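Local coordinates for bifunctional protein PutA (Bdellovibrio bacteriovorus, PDB 5UR2), which probably oxidises proline to glutamate in two steps, pairing a flavin-dependent proline dehydrogenase with an NAD-dependent L-glutamate gamma-semialdehyde dehydrogenase in one chain, at residues T141-G146 against R401-V406; V195-T200 against V236-E241; E125-L130 against T167-D172. All blocks are in the same frame, centred on the assembly; numbering follows the deposited sequence.

All three contacts belong to the proline dehydrogenase barrel. Contact 1 joins its first and last strands, 138-144 and 400-406, and so closes it; contact 2 joins the second and third, 194-197 and 235-238, and lies inside the chain loop that contact 1 closes. Their centres are about 10 Å apart, strands 138-144 and 194-197 are neighbours, and both contacts touch the modified flavin. Contact 3 packs helix 123-135 on helix 152-173, the helices just before and just after strand 138-144. Its centre is about 12 Å from that of contact 1 and about 19 Å from that of contact 2. Contacts 1 and 2 thus build the flavin-bearing end of the barrel, and contact 3 its helical outside.

Contact 1 of 3, residues T141-G146 against R401-V406; sequences TVDILG and REYAPV. With P5F (N-propargylglycine-modified flavin adenine dinucleotide), chain F.
The phenol ring of Tyr403 is met obliquely by Thr141 CG2, Asp143 CB and C21 of the modified flavin, while the planes of the Asp143 carboxylate and the ring are 26° apart. Thr141 CG2 reaches Tyr403 CD1 at 3.7 Å. Asp143 OD2 is 3.0 Å from Tyr403 OH, and that hydroxyl is hydrogen-bonded to Lys198 NZ. With CG anti to the backbone N (chi1 -171°), Tyr403 sets CB 3.5 Å from the flavin methyl C7M and OH 3.4 Å from C21 of the inhibitor-derived arm. On the other side of the sheet Val142 CG1 meets Val406 CG2 at 3.7 Å, facing helices 123-135 and 152-173. Farther along, Leu145 CD1 lies alongside Pro405 CB. Five backbone bonds join the strands, running from Thr141 N to Glu402 O through to Leu145 N to Val406 O (2.7 Å). The OG1 of Thr141 bonds to Asn194 and Ser196 of the next strand. This parallel pairing of the first and last strands is the closure of a TIM barrel, with Tyr403 turned into the flavin pocket.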
loop_
_atom_site.group_PDB
_atom_site.type_symbol
_atom_site.label_atom_id
_atom_site.label_comp_id
_atom_site.label_asym_id
_atom_site.label_seq_id
_atom_site.Cartn_x
_atom_site.Cartn_y
_atom_site.Cartn_z
ATOM N N THR B 141 -35.662 -16.450 44.884
ATOM C CA THR B 141 -34.675 -15.489 45.354
ATOM C C THR B 141 -34.903 -14.220 44.556
ATOM O O THR B 141 -35.002 -14.279 43.326
ATOM C CB THR B 141 -33.228 -15.997 45.222
ATOM O OG1 THR B 141 -32.331 -15.018 45.769
ATOM C CG2 THR B 141 -32.837 -16.290 43.767
ATOM N N VAL B 142 -35.085 -13.076 45.265
ATOM C CA VAL B 142 -35.438 -11.818 44.611
ATOM C C VAL B 142 -34.180 -11.036 44.260
ATOM O O VAL B 142 -33.258 -10.907 45.077
ATOM C CB VAL B 142 -36.385 -10.982 45.491
ATOM C CG1 VAL B 142 -36.595 -9.631 44.864
ATOM C CG2 VAL B 142 -37.723 -11.676 45.627
ATOM N N ASP B 143 -34.144 -10.491 43.041
ATOM C CA ASP B 143 -33.035 -9.653 42.607
ATOM C C ASP B 143 -33.576 -8.381 41.975
ATOM O O ASP B 143 -34.501 -8.434 41.157
ATOM C CB ASP B 143 -32.125 -10.382 41.616
ATOM C CG ASP B 143 -30.978 -9.505 41.127
ATOM O OD1 ASP B 143 -30.009 -9.283 41.893
ATOM O OD2 ASP B 143 -31.057 -9.022 39.978
ATOM N N ILE B 144 -33.015 -7.241 42.367
ATOM C CA ILE B 144 -33.445 -5.946 41.849
ATOM C C ILE B 144 -32.607 -5.604 40.624
ATOM O O ILE B 144 -31.417 -5.299 40.737
ATOM C CB ILE B 144 -33.334 -4.854 42.918
ATOM C CG1 ILE B 144 -34.150 -5.264 44.142
ATOM C CG2 ILE B 144 -33.847 -3.525 42.375
ATOM C CD1 ILE B 144 -33.943 -4.379 45.342
ATOM N N LEU B 145 -33.240 -5.618 39.455
ATOM C CA LEU B 145 -32.589 -5.187 38.227
ATOM C C LEU B 145 -32.320 -3.690 38.269
ATOM O O LEU B 145 -33.059 -2.916 38.888
ATOM C CB LEU B 145 -33.464 -5.490 37.019
ATOM C CG LEU B 145 -33.863 -6.943 36.830
ATOM C CD1 LEU B 145 -35.082 -7.028 35.932
ATOM C CD2 LEU B 145 -32.688 -7.695 36.242
ATOM N N GLY B 146 -31.226 -3.288 37.632
ATOM C CA GLY B 146 -30.916 -1.875 37.534
ATOM C C GLY B 146 -29.965 -1.627 36.388
ATOM O O GLY B 146 -29.360 -2.553 35.842
ATOM N N ARG B 401 -35.973 -23.430 43.583
ATOM C CA ARG B 401 -35.967 -21.998 43.847
ATOM C C ARG B 401 -35.883 -21.249 42.527
ATOM O O ARG B 401 -34.984 -21.508 41.722
ATOM C CB ARG B 401 -34.793 -21.608 44.750
ATOM C CG ARG B 401 -34.762 -20.128 45.100
ATOM C CD ARG B 401 -33.616 -19.775 46.077
ATOM N NE ARG B 401 -33.558 -20.696 47.200
ATOM C CZ ARG B 401 -34.299 -20.582 48.297
ATOM N NH1 ARG B 401 -35.154 -19.577 48.419
ATOM N NH2 ARG B 401 -34.191 -21.477 49.270
ATOM N N GLU B 402 -36.814 -20.325 42.305
ATOM C CA GLU B 402 -36.841 -19.533 41.081
ATOM C C GLU B 402 -36.129 -18.209 41.300
ATOM O O GLU B 402 -36.453 -17.467 42.234
ATOM C CB GLU B 402 -38.272 -19.259 40.625
ATOM C CG GLU B 402 -38.965 -20.407 39.934
ATOM C CD GLU B 402 -40.275 -19.965 39.316
ATOM O OE1 GLU B 402 -41.179 -19.613 40.105
ATOM O OE2 GLU B 402 -40.406 -19.974 38.071
ATOM N N TYR B 403 -35.173 -17.917 40.423
ATOM C CA TYR B 403 -34.579 -16.592 40.351
ATOM C C TYR B 403 -35.636 -15.588 39.903
ATOM O O TYR B 403 -36.209 -15.721 38.819
ATOM C CB TYR B 403 -33.400 -16.618 39.384
ATOM C CG TYR B 403 -32.578 -15.368 39.401
ATOM C CD1 TYR B 403 -31.650 -15.134 40.416
ATOM C CD2 TYR B 403 -32.717 -14.417 38.390
ATOM C CE1 TYR B 403 -30.885 -13.972 40.428
ATOM C CE2 TYR B 403 -31.960 -13.258 38.390
ATOM C CZ TYR B 403 -31.044 -13.038 39.405
ATOM O OH TYR B 403 -30.296 -11.877 39.406
ATOM N N ALA B 404 -35.892 -14.583 40.735
ATOM C CA ALA B 404 -37.058 -13.719 40.584
ATOM C C ALA B 404 -36.624 -12.285 40.321
ATOM O O ALA B 404 -36.452 -11.493 41.262
ATOM C CB ALA B 404 -37.937 -13.805 41.831
ATOM N N PRO B 405 -36.432 -11.902 39.065
ATOM C CA PRO B 405 -36.034 -10.523 38.785
ATOM C C PRO B 405 -37.199 -9.578 39.011
ATOM O O PRO B 405 -38.353 -9.892 38.703
ATOM C CB PRO B 405 -35.621 -10.553 37.309
ATOM C CG PRO B 405 -35.588 -12.016 36.923
ATOM C CD PRO B 405 -36.564 -12.692 37.836
ATOM N N VAL B 406 -36.865 -8.406 39.540
ATOM C CA VAL B 406 -37.788 -7.305 39.782
ATOM C C VAL B 406 -37.138 -6.054 39.215
ATOM O O VAL B 406 -35.961 -5.798 39.489
ATOM C CB VAL B 406 -38.055 -7.123 41.290
ATOM C CG1 VAL B 406 -39.027 -6.000 41.528
ATOM C CG2 VAL B 406 -38.557 -8.415 41.918
HETATM P PA P5F F . -26.577 -25.145 29.498
HETATM O O1A P5F F . -26.384 -26.641 29.922
HETATM O O2A P5F F . -27.066 -24.884 28.162
HETATM O O5B P5F F . -25.321 -24.316 29.497
HETATM C C5B P5F F . -25.150 -23.076 28.822
HETATM C C4B P5F F . -23.877 -22.404 29.358
HETATM O O4B P5F F . -22.688 -23.011 28.912
HETATM C C3B P5F F . -23.689 -20.951 29.030
HETATM O O3B P5F F . -24.463 -20.124 29.812
HETATM C C2B P5F F . -22.244 -20.757 29.263
HETATM O O2B P5F F . -22.020 -20.582 30.620
HETATM C C1B P5F F . -21.664 -22.058 28.838
HETATM N N9A P5F F . -21.149 -22.069 27.493
HETATM C C8A P5F F . -21.827 -21.781 26.316
HETATM N N7A P5F F . -20.982 -21.934 25.289
HETATM C C5A P5F F . -19.730 -22.339 25.754
HETATM C C6A P5F F . -18.499 -22.621 25.165
HETATM N N6A P5F F . -18.333 -22.541 23.741
HETATM N N1A P5F F . -17.443 -22.974 25.923
HETATM C C2A P5F F . -17.551 -23.069 27.266
HETATM N N3A P5F F . -18.735 -22.770 27.874
HETATM C C4A P5F F . -19.819 -22.418 27.171
HETATM N N1 P5F F . -24.562 -16.623 35.807
HETATM C C2 P5F F . -23.443 -15.882 36.338
HETATM O O2 P5F F . -22.290 -15.820 35.589
HETATM N N3 P5F F . -23.523 -15.236 37.614
HETATM C C4 P5F F . -24.694 -15.285 38.410
HETATM O O4 P5F F . -24.703 -14.631 39.649
HETATM C C4X P5F F . -25.879 -16.058 37.848
HETATM N N5 P5F F . -27.179 -16.063 38.516
HETATM C C5X P5F F . -28.091 -17.163 38.146
HETATM C C6 P5F F . -29.157 -17.599 39.100
HETATM C C7 P5F F . -29.978 -18.710 38.784
HETATM C C7M P5F F . -31.052 -19.141 39.759
HETATM C C8 P5F F . -29.793 -19.421 37.560
HETATM C C8M P5F F . -30.644 -20.610 37.193
HETATM C C9 P5F F . -28.785 -19.018 36.653
HETATM C C9A P5F F . -27.920 -17.848 36.976
HETATM N N10 P5F F . -26.863 -17.446 36.045
HETATM C C10 P5F F . -25.777 -16.684 36.596
HETATM C "C1'" P5F F . -26.785 -17.947 34.650
HETATM C "C2'" P5F F . -26.116 -19.319 34.556
HETATM O "O2'" P5F F . -24.783 -19.178 34.870
HETATM C "C3'" P5F F . -26.244 -20.007 33.195
HETATM O "O3'" P5F F . -25.616 -19.225 32.250
HETATM C "C4'" P5F F . -27.671 -20.243 32.724
HETATM O "O4'" P5F F . -28.458 -20.387 33.856
HETATM C "C5'" P5F F . -27.851 -21.387 31.708
HETATM O "O5'" P5F F . -27.057 -22.525 31.980
HETATM P P P5F F . -27.543 -24.066 31.840
HETATM O O1P P5F F . -26.864 -25.141 32.773
HETATM O O2P P5F F . -29.103 -23.877 31.951
HETATM O O3P P5F F . -27.562 -24.291 30.213
HETATM C C21 P5F F . -27.664 -13.528 38.087
HETATM C C22 P5F F . -27.444 -14.820 38.417
HETATM C C23 P5F F . -26.712 -12.411 38.547
#

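Contact 2 of 3, residues V195-T200 against V236-E241; sequences VSVKMT and VNLDME. With P5F (N-propargylglycine-modified flavin adenine dinucleotide), chain F.
Lys198 and Asp239 meet beside the flavin, where a covalent bond dominates: Lys198 NZ is joined to C23 of the N-propargylglycine-modified cofactor at 1.4 Å, so that lysine and flavin are tethered through the inhibitor's carbons. A bend at chi2 (84°) in the lysine chain carries NZ over to Asp239, whose OD2 lies 2.9 Å from it. The other carboxylate oxygen, OD1, makes a salt bridge with Arg300, which also donates to Ser196 OG and so ties the two positions together.

Hydrogen bonds fall into three sets. In the strands, Asn237 N donates to Val195 O (2.8 Å), Val197 N to Asn237 O and Asp239 N to Val197 O, a parallel ladder. Beyond it, the Glu241 carboxylate comes to Thr200 from the opposite direction: OE1 receives Thr200 N at 3.1 Å on its syn lone pair, in a nearly straight bond (168°). OE2 is modelled very close to Thr200 OG1, too close for its details to be trusted. The third set recognises the flavin: Met240 N donates to O4 at 3.1 Å, and flavin N3 donates to Met240 O at 2.8 Å, so the backbone reads one edge of the pyrimidine ring.

Apolar packing lines the outer side. Val197 and Val236 cross, with CG2 of the first 4.1 Å from CG1 of the second, and Met199 CB touches Leu238 CD1 at 4.0 Å; helix 211-232 packs on Val197, Met199, Val236 and Leu238. Strands 194-197 and 235-238 with that helix form a beta-alpha-beta crossover of the TIM barrel, and the C-terminal ends of the strands supply the flavin site, as expected of this fold.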
loop_
_atom_site.group_PDB
_atom_site.type_symbol
_atom_site.label_atom_id
_atom_site.label_comp_id
_atom_site.label_asym_id
_atom_site.label_seq_id
_atom_site.Cartn_x
_atom_site.Cartn_y
_atom_site.Cartn_z
ATOM N N VAL B 195 -32.810 -13.071 49.123
ATOM C CA VAL B 195 -32.532 -11.992 48.183
ATOM C C VAL B 195 -31.115 -12.159 47.643
ATOM O O VAL B 195 -30.219 -12.675 48.321
ATOM C CB VAL B 195 -32.730 -10.574 48.787
ATOM C CG1 VAL B 195 -34.089 -10.460 49.468
ATOM C CG2 VAL B 195 -31.583 -10.172 49.717
ATOM N N SER B 196 -30.941 -11.765 46.380
ATOM C CA SER B 196 -29.664 -11.800 45.686
ATOM C C SER B 196 -29.212 -10.380 45.414
ATOM O O SER B 196 -30.019 -9.536 45.011
ATOM C CB SER B 196 -29.755 -12.564 44.363
ATOM O OG SER B 196 -29.996 -13.941 44.597
ATOM N N VAL B 197 -27.914 -10.142 45.616
ATOM C CA VAL B 197 -27.287 -8.831 45.555
ATOM C C VAL B 197 -26.146 -8.794 44.540
ATOM O O VAL B 197 -25.311 -9.699 44.508
ATOM C CB VAL B 197 -26.763 -8.431 46.952
ATOM C CG1 VAL B 197 -26.109 -7.054 46.915
ATOM C CG2 VAL B 197 -27.899 -8.449 47.965
ATOM N N LYS B 198 -26.094 -7.731 43.739
ATOM C CA LYS B 198 -25.031 -7.544 42.747
ATOM C C LYS B 198 -24.024 -6.606 43.378
ATOM O O LYS B 198 -24.358 -5.441 43.723
ATOM C CB LYS B 198 -25.571 -7.029 41.412
ATOM C CG LYS B 198 -25.545 -7.914 40.169
ATOM C CD LYS B 198 -26.635 -8.929 39.876
ATOM C CE LYS B 198 -26.255 -10.146 39.043
ATOM N NZ LYS B 198 -27.250 -11.195 38.789
ATOM N N MET B 199 -22.793 -7.069 43.560
ATOM C CA MET B 199 -21.805 -6.309 44.315
ATOM C C MET B 199 -21.464 -4.950 43.689
ATOM O O MET B 199 -21.483 -3.930 44.373
ATOM C CB MET B 199 -20.507 -7.115 44.477
ATOM C CG MET B 199 -19.514 -6.453 45.448
ATOM S SD MET B 199 -17.914 -7.259 45.562
ATOM C CE MET B 199 -17.247 -6.956 43.913
ATOM N N THR B 200 -21.142 -4.920 42.392
ATOM C CA THR B 200 -20.726 -3.651 41.805
ATOM C C THR B 200 -21.845 -2.622 41.743
ATOM O O THR B 200 -21.566 -1.454 41.481
ATOM C CB THR B 200 -20.160 -3.869 40.415
ATOM O OG1 THR B 200 -21.226 -4.252 39.530
ATOM C CG2 THR B 200 -19.100 -4.956 40.488
ATOM N N VAL B 236 -29.297 -14.115 52.254
ATOM C CA VAL B 236 -28.671 -13.119 51.387
ATOM C C VAL B 236 -27.615 -13.808 50.540
ATOM O O VAL B 236 -26.658 -14.390 51.073
ATOM C CB VAL B 236 -28.065 -11.955 52.176
ATOM C CG1 VAL B 236 -27.576 -10.884 51.210
ATOM C CG2 VAL B 236 -29.098 -11.384 53.110
ATOM N N ASN B 237 -27.795 -13.744 49.223
ATOM C CA ASN B 237 -26.893 -14.347 48.255
ATOM C C ASN B 237 -26.162 -13.251 47.490
ATOM O O ASN B 237 -26.789 -12.303 47.007
ATOM C CB ASN B 237 -27.660 -15.253 47.287
ATOM C CG ASN B 237 -26.743 -16.171 46.517
ATOM O OD1 ASN B 237 -26.122 -15.756 45.538
ATOM N ND2 ASN B 237 -26.641 -17.419 46.962
ATOM N N LEU B 238 -24.841 -13.377 47.386
ATOM C CA LEU B 238 -24.024 -12.438 46.627
ATOM C C LEU B 238 -23.815 -13.042 45.249
ATOM O O LEU B 238 -23.271 -14.151 45.140
ATOM C CB LEU B 238 -22.685 -12.175 47.323
ATOM C CG LEU B 238 -21.808 -11.068 46.717
ATOM C CD1 LEU B 238 -22.561 -9.737 46.745
ATOM C CD2 LEU B 238 -20.468 -10.939 47.432
ATOM N N ASP B 239 -24.302 -12.351 44.211
ATOM C CA ASP B 239 -24.125 -12.851 42.852
ATOM C C ASP B 239 -22.665 -12.728 42.421
ATOM O O ASP B 239 -21.840 -12.080 43.072
ATOM C CB ASP B 239 -25.048 -12.129 41.860
ATOM C CG ASP B 239 -26.526 -12.550 42.000
ATOM O OD1 ASP B 239 -26.808 -13.656 42.510
ATOM O OD2 ASP B 239 -27.417 -11.787 41.576
ATOM N N MET B 240 -22.345 -13.365 41.298
ATOM C CA MET B 240 -21.016 -13.266 40.711
ATOM C C MET B 240 -21.136 -12.634 39.342
ATOM O O MET B 240 -21.866 -13.144 38.478
ATOM C CB MET B 240 -20.328 -14.623 40.592
ATOM C CG MET B 240 -18.890 -14.470 40.145
ATOM S SD MET B 240 -17.908 -13.544 41.327
ATOM C CE MET B 240 -17.702 -14.823 42.572
ATOM N N GLU B 241 -20.399 -11.546 39.146
ATOM C CA GLU B 241 -20.424 -10.791 37.900
ATOM C C GLU B 241 -19.244 -11.199 37.019
ATOM O O GLU B 241 -18.788 -12.348 37.087
ATOM C CB GLU B 241 -20.431 -9.286 38.208
ATOM C CG GLU B 241 -21.698 -8.860 38.946
ATOM C CD GLU B 241 -21.546 -7.541 39.704
ATOM O OE1 GLU B 241 -20.857 -7.537 40.745
ATOM O OE2 GLU B 241 -22.131 -6.513 39.275
HETATM P PA P5F F . -26.577 -25.145 29.498
HETATM O O1A P5F F . -26.384 -26.641 29.922
HETATM O O2A P5F F . -27.066 -24.884 28.162
HETATM O O5B P5F F . -25.321 -24.316 29.497
HETATM C C5B P5F F . -25.150 -23.076 28.822
HETATM C C4B P5F F . -23.877 -22.404 29.358
HETATM O O4B P5F F . -22.688 -23.011 28.912
HETATM C C3B P5F F . -23.689 -20.951 29.030
HETATM O O3B P5F F . -24.463 -20.124 29.812
HETATM C C2B P5F F . -22.244 -20.757 29.263
HETATM O O2B P5F F . -22.020 -20.582 30.620
HETATM C C1B P5F F . -21.664 -22.058 28.838
HETATM N N9A P5F F . -21.149 -22.069 27.493
HETATM C C8A P5F F . -21.827 -21.781 26.316
HETATM N N7A P5F F . -20.982 -21.934 25.289
HETATM C C5A P5F F . -19.730 -22.339 25.754
HETATM C C6A P5F F . -18.499 -22.621 25.165
HETATM N N6A P5F F . -18.333 -22.541 23.741
HETATM N N1A P5F F . -17.443 -22.974 25.923
HETATM C C2A P5F F . -17.551 -23.069 27.266
HETATM N N3A P5F F . -18.735 -22.770 27.874
HETATM C C4A P5F F . -19.819 -22.418 27.171
HETATM N N1 P5F F . -24.562 -16.623 35.807
HETATM C C2 P5F F . -23.443 -15.882 36.338
HETATM O O2 P5F F . -22.290 -15.820 35.589
HETATM N N3 P5F F . -23.523 -15.236 37.614
HETATM C C4 P5F F . -24.694 -15.285 38.410
HETATM O O4 P5F F . -24.703 -14.631 39.649
HETATM C C4X P5F F . -25.879 -16.058 37.848
HETATM N N5 P5F F . -27.179 -16.063 38.516
HETATM C C5X P5F F . -28.091 -17.163 38.146
HETATM C C6 P5F F . -29.157 -17.599 39.100
HETATM C C7 P5F F . -29.978 -18.710 38.784
HETATM C C7M P5F F . -31.052 -19.141 39.759
HETATM C C8 P5F F . -29.793 -19.421 37.560
HETATM C C8M P5F F . -30.644 -20.610 37.193
HETATM C C9 P5F F . -28.785 -19.018 36.653
HETATM C C9A P5F F . -27.920 -17.848 36.976
HETATM N N10 P5F F . -26.863 -17.446 36.045
HETATM C C10 P5F F . -25.777 -16.684 36.596
HETATM C "C1'" P5F F . -26.785 -17.947 34.650
HETATM C "C2'" P5F F . -26.116 -19.319 34.556
HETATM O "O2'" P5F F . -24.783 -19.178 34.870
HETATM C "C3'" P5F F . -26.244 -20.007 33.195
HETATM O "O3'" P5F F . -25.616 -19.225 32.250
HETATM C "C4'" P5F F . -27.671 -20.243 32.724
HETATM O "O4'" P5F F . -28.458 -20.387 33.856
HETATM C "C5'" P5F F . -27.851 -21.387 31.708
HETATM O "O5'" P5F F . -27.057 -22.525 31.980
HETATM P P P5F F . -27.543 -24.066 31.840
HETATM O O1P P5F F . -26.864 -25.141 32.773
HETATM O O2P P5F F . -29.103 -23.877 31.951
HETATM O O3P P5F F . -27.562 -24.291 30.213
HETATM C C21 P5F F . -27.664 -13.528 38.087
HETATM C C22 P5F F . -27.444 -14.820 38.417
HETATM C C23 P5F F . -26.712 -12.411 38.547
#

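Contact 3 of 3, residues E125-L130 against T167-D172; sequences EALPVL and TWLAKD
Helices 125-130 and 167-172 run at 41° to each other with their axes 12.1 Å apart, and Leu127 and Leu169 form the nearest backbone pair, at 8.3 Å between CA atoms. Side chains bridge that wide spacing. Leu127 is the centre of the contact: it points toward the opposing helix, chi1 of -180° swings CG away from the backbone N, and it touches three residues there. Its CB lies 3.8 Å from Trp168 CH2, at the far end of the indole, which it approaches obliquely. The Leu127 and Leu169 side chains slide past each other in opposite directions, with Leu127 CD1 4.0 Å from Leu169 CD2. The CD2 branch of Leu127 meets the Asp172 carboxylate, 3.5 Å from OD2, although the polar end of that aspartate is held by a salt bridge to Lys131 and a hydrogen bond to Trp176 NE1. A turn farther along, Leu130 CD1 and Leu169 CD1 come within 4.2 Å, on the buried side. Helix 125-130 is kinked at Pro128 and Val129, whose backbone N atoms make no bond to the preceding turn. Trp168 also leans on Pro123 and Asp124, at the start of helix 123-135. Beneath the pair, Leu130 and Leu169 both rest on Phe140 and Val142 of strand 138-144, so the two helices lie side by side over the first barrel strand, one leading into it and the other following it.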
loop_
_atom_site.group_PDB
_atom_site.type_symbol
_atom_site.label_atom_id
_atom_site.label_comp_id
_atom_site.label_asym_id
_atom_site.label_seq_id
_atom_site.Cartn_x
_atom_site.Cartn_y
_atom_site.Cartn_z
ATOM N N GLU B 125 -45.532 -5.294 43.091
ATOM C CA GLU B 125 -46.117 -6.025 41.975
ATOM C C GLU B 125 -45.674 -7.487 41.980
ATOM O O GLU B 125 -46.469 -8.371 41.631
ATOM C CB GLU B 125 -45.762 -5.339 40.649
ATOM N N ALA B 126 -44.439 -7.765 42.434
ATOM C CA ALA B 126 -43.887 -9.122 42.384
ATOM C C ALA B 126 -44.449 -10.033 43.468
ATOM O O ALA B 126 -44.482 -11.258 43.288
ATOM C CB ALA B 126 -42.361 -9.088 42.505
ATOM N N LEU B 127 -44.867 -9.463 44.595
ATOM C CA LEU B 127 -45.274 -10.257 45.753
ATOM C C LEU B 127 -46.310 -11.331 45.439
ATOM O O LEU B 127 -46.094 -12.490 45.829
ATOM C CB LEU B 127 -45.765 -9.315 46.858
ATOM C CG LEU B 127 -46.200 -10.085 48.105
ATOM C CD1 LEU B 127 -45.032 -10.876 48.718
ATOM C CD2 LEU B 127 -46.836 -9.144 49.120
ATOM N N PRO B 128 -47.430 -11.044 44.771
ATOM C CA PRO B 128 -48.377 -12.134 44.483
ATOM C C PRO B 128 -47.790 -13.224 43.603
ATOM O O PRO B 128 -48.164 -14.393 43.749
ATOM C CB PRO B 128 -49.547 -11.416 43.791
ATOM C CG PRO B 128 -48.955 -10.156 43.246
ATOM C CD PRO B 128 -47.905 -9.754 44.241
ATOM N N VAL B 129 -46.854 -12.885 42.716
ATOM C CA VAL B 129 -46.212 -13.908 41.900
ATOM C C VAL B 129 -45.388 -14.849 42.771
ATOM O O VAL B 129 -45.408 -16.069 42.574
ATOM C CB VAL B 129 -45.367 -13.243 40.797
ATOM C CG1 VAL B 129 -44.561 -14.278 40.026
ATOM C CG2 VAL B 129 -46.270 -12.481 39.860
ATOM N N LEU B 130 -44.658 -14.296 43.746
ATOM C CA LEU B 130 -43.870 -15.109 44.667
ATOM C C LEU B 130 -44.758 -16.026 45.497
ATOM O O LEU B 130 -44.406 -17.186 45.753
ATOM C CB LEU B 130 -43.058 -14.205 45.594
ATOM C CG LEU B 130 -42.135 -13.147 44.991
ATOM C CD1 LEU B 130 -41.393 -12.439 46.116
ATOM C CD2 LEU B 130 -41.168 -13.745 43.982
ATOM N N THR B 167 -36.503 -5.584 54.524
ATOM C CA THR B 167 -37.398 -5.304 55.646
ATOM C C THR B 167 -38.839 -5.629 55.275
ATOM O O THR B 167 -39.557 -6.302 56.024
ATOM C CB THR B 167 -37.254 -3.843 56.090
ATOM O OG1 THR B 167 -35.913 -3.604 56.538
ATOM C CG2 THR B 167 -38.223 -3.518 57.243
ATOM N N TRP B 168 -39.265 -5.182 54.097
ATOM C CA TRP B 168 -40.658 -5.322 53.689
ATOM C C TRP B 168 -41.033 -6.776 53.370
ATOM O O TRP B 168 -42.131 -7.224 53.718
ATOM C CB TRP B 168 -40.902 -4.396 52.499
ATOM C CG TRP B 168 -42.184 -4.582 51.830
ATOM C CD1 TRP B 168 -43.370 -4.001 52.159
ATOM C CD2 TRP B 168 -42.430 -5.389 50.679
ATOM N NE1 TRP B 168 -44.346 -4.404 51.286
ATOM C CE2 TRP B 168 -43.797 -5.258 50.365
ATOM C CE3 TRP B 168 -41.624 -6.208 49.878
ATOM C CZ2 TRP B 168 -44.385 -5.923 49.286
ATOM C CZ3 TRP B 168 -42.206 -6.872 48.810
ATOM C CH2 TRP B 168 -43.577 -6.726 48.524
ATOM N N LEU B 169 -40.151 -7.525 52.690
ATOM C CA LEU B 169 -40.456 -8.927 52.387
ATOM C C LEU B 169 -40.440 -9.795 53.643
ATOM O O LEU B 169 -41.296 -10.676 53.806
ATOM C CB LEU B 169 -39.490 -9.484 51.345
ATOM C CG LEU B 169 -40.106 -9.833 49.995
ATOM C CD1 LEU B 169 -39.092 -10.533 49.095
ATOM C CD2 LEU B 169 -41.330 -10.708 50.209
ATOM N N ALA B 170 -39.462 -9.586 54.528
ATOM C CA ALA B 170 -39.474 -10.315 55.794
ATOM C C ALA B 170 -40.761 -10.036 56.567
ATOM O O ALA B 170 -41.378 -10.961 57.119
ATOM C CB ALA B 170 -38.250 -9.946 56.639
ATOM N N LYS B 171 -41.209 -8.776 56.566
ATOM C CA LYS B 171 -42.424 -8.408 57.285
ATOM C C LYS B 171 -43.644 -9.129 56.720
ATOM O O LYS B 171 -44.455 -9.674 57.473
ATOM C CB LYS B 171 -42.621 -6.892 57.246
ATOM C CG LYS B 171 -43.892 -6.401 57.972
ATOM C CD LYS B 171 -43.939 -6.837 59.443
ATOM C CE LYS B 171 -42.786 -6.253 60.259
ATOM N NZ LYS B 171 -42.748 -6.815 61.647
ATOM N N ASP B 172 -43.796 -9.142 55.396
ATOM C CA ASP B 172 -44.940 -9.842 54.817
ATOM C C ASP B 172 -44.849 -11.348 55.060
ATOM O O ASP B 172 -45.871 -12.006 55.293
ATOM C CB ASP B 172 -45.054 -9.530 53.324
ATOM C CG ASP B 172 -46.413 -9.898 52.754
ATOM O OD1 ASP B 172 -47.357 -9.091 52.912
ATOM O OD2 ASP B 172 -46.543 -10.977 52.144
#